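Local coordinates for PD-1 Binding Miniprotein GR918.2 (Synthetic construct, PDB 6V67), which was designed de novo as a small disulfide-rich binder of the immune checkpoint receptor PD-1, within work aimed at a synthetic PD-1 agonist, at residues C5-G10 with T28-K33. Residues are numbered along the deposited sequence; the frame is centred on the assembly and turned at random.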
loop_
_atom_site.group_PDB
_atom_site.type_symbol
_atom_site.label_atom_id
_atom_site.label_comp_id
_atom_site.label_asym_id
_atom_site.label_seq_id
_atom_site.Cartn_x
_atom_site.Cartn_y
_atom_site.Cartn_z
ATOM N N CYS A 5 -3.705 -4.072 1.856
ATOM C CA CYS A 5 -2.539 -3.218 1.955
ATOM C C CYS A 5 -2.957 -1.754 1.924
ATOM O O CYS A 5 -4.030 -1.388 1.426
ATOM C CB CYS A 5 -1.481 -3.573 0.905
ATOM S SG CYS A 5 -2.100 -3.799 -0.772
ATOM N N VAL A 6 -2.090 -0.925 2.500
ATOM C CA VAL A 6 -2.418 0.448 2.860
ATOM C C VAL A 6 -1.245 1.355 2.526
ATOM O O VAL A 6 -0.087 1.007 2.770
ATOM C CB VAL A 6 -2.692 0.540 4.380
ATOM C CG1 VAL A 6 -3.068 1.946 4.802
ATOM C CG2 VAL A 6 -3.764 -0.420 4.828
ATOM N N CYS A 7 -1.559 2.556 2.041
ATOM C CA CYS A 7 -0.585 3.612 1.764
ATOM C C CYS A 7 -1.222 4.929 2.209
ATOM O O CYS A 7 -2.086 5.460 1.507
ATOM C CB CYS A 7 -0.251 3.648 0.276
ATOM S SG CYS A 7 0.984 4.872 -0.233
ATOM N N ILE A 8 -0.800 5.450 3.361
ATOM C CA ILE A 8 -1.370 6.665 3.945
ATOM C C ILE A 8 -0.392 7.802 3.735
ATOM O O ILE A 8 0.752 7.725 4.190
ATOM C CB ILE A 8 -1.635 6.500 5.450
ATOM C CG1 ILE A 8 -2.518 5.295 5.755
ATOM C CG2 ILE A 8 -2.200 7.785 6.057
ATOM C CD1 ILE A 8 -3.795 5.267 5.039
ATOM N N THR A 9 -0.853 8.885 3.109
ATOM C CA THR A 9 -0.064 10.106 2.954
ATOM C C THR A 9 -0.902 11.267 3.462
ATOM O O THR A 9 -1.693 11.879 2.731
ATOM C CB THR A 9 0.375 10.333 1.536
ATOM O OG1 THR A 9 -0.763 10.299 0.692
ATOM C CG2 THR A 9 1.330 9.286 1.116
ATOM N N GLY A 10 -0.718 11.593 4.728
ATOM C CA GLY A 10 -1.485 12.658 5.321
ATOM C C GLY A 10 -2.975 12.394 5.193
ATOM O O GLY A 10 -3.465 11.347 5.601
ATOM N N THR A 28 5.289 -1.134 -3.473
ATOM C CA THR A 28 6.410 -0.606 -4.249
ATOM C C THR A 28 6.051 0.745 -4.849
ATOM O O THR A 28 6.848 1.693 -4.807
ATOM C CB THR A 28 6.799 -1.596 -5.346
ATOM O OG1 THR A 28 7.191 -2.825 -4.737
ATOM C CG2 THR A 28 7.966 -1.076 -6.186
ATOM N N GLU A 29 4.852 0.845 -5.427
ATOM C CA GLU A 29 4.389 2.114 -5.976
ATOM C C GLU A 29 4.254 3.159 -4.883
ATOM O O GLU A 29 4.626 4.319 -5.077
ATOM C CB GLU A 29 3.041 1.924 -6.665
ATOM C CG GLU A 29 3.093 1.099 -7.916
ATOM N N CYS A 30 3.722 2.760 -3.728
ATOM C CA CYS A 30 3.602 3.677 -2.604
ATOM C C CYS A 30 4.958 4.258 -2.247
ATOM O O CYS A 30 5.092 5.468 -2.047
ATOM C CB CYS A 30 2.970 2.936 -1.428
ATOM S SG CYS A 30 2.752 3.894 0.074
ATOM N N GLU A 31 5.979 3.405 -2.186
ATOM C CA GLU A 31 7.307 3.850 -1.778
ATOM C C GLU A 31 7.941 4.762 -2.823
ATOM O O GLU A 31 8.604 5.744 -2.479
ATOM C CB GLU A 31 8.173 2.626 -1.461
ATOM C CG GLU A 31 7.611 1.801 -0.276
ATOM C CD GLU A 31 8.190 0.384 -0.150
ATOM O OE1 GLU A 31 8.718 -0.176 -1.139
ATOM O OE2 GLU A 31 8.082 -0.188 0.954
ATOM N N GLN A 32 7.744 4.460 -4.102
ATOM C CA GLN A 32 8.320 5.295 -5.145
ATOM C C GLN A 32 7.687 6.674 -5.162
ATOM O O GLN A 32 8.375 7.675 -5.394
ATOM C CB GLN A 32 8.117 4.635 -6.498
ATOM C CG GLN A 32 9.035 3.480 -6.732
ATOM C CD GLN A 32 8.720 2.735 -8.004
ATOM O OE1 GLN A 32 7.859 3.152 -8.785
ATOM N NE2 GLN A 32 9.397 1.611 -8.211
ATOM N N LYS A 33 6.373 6.745 -4.972
ATOM C CA LYS A 33 5.659 8.012 -5.013
ATOM C C LYS A 33 5.700 8.746 -3.686
ATOM O O LYS A 33 5.686 9.983 -3.661
ATOM C CB LYS A 33 4.190 7.773 -5.377
ATOM C CG LYS A 33 3.937 7.306 -6.808
ATOM C CD LYS A 33 2.444 7.186 -7.083
#
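C7 and C30 are joined by a disulfide, SG of C7 lying 2.0 Å from SG of C30, and this covalent bridge accounts for the direct contact between 5-10 and 28-33: no other residue pair comes within 4.5 Å. The side chains meet sulfur to sulfur, each CB pointing toward the other segment, and the CA atoms of C7 and C30 are 6.1 Å apart. Both sulfurs are anti to their own backbone nitrogens (chi1 -178° for C7, 179° for C30), which directs each CB-SG bond toward the interface of helix and sheet. About the S-S bond the two CB atoms are turned by 84°, close to the 90° that a relaxed disulfide prefers; its positive sign gives the bridge right-handed chirality. CB of C7 stays 3.7 Å from CB of C30.

At V6 and I8 the CB atoms point away from the helix, as alternation along a strand requires. F26 and N34 pack against C7, V39 against C30, and A37 against both cysteines, so the bridge is buried. A second disulfide, C5 to C23, ties the same strand to the same helix, two residues earlier on the strand and seven earlier on the helix. With chi3 near the preferred value, the C7-C30 bond probably carries little torsional strain; it pins the end of the helix to the central strand covalently, which probably helps so small a designed fold keep its shape.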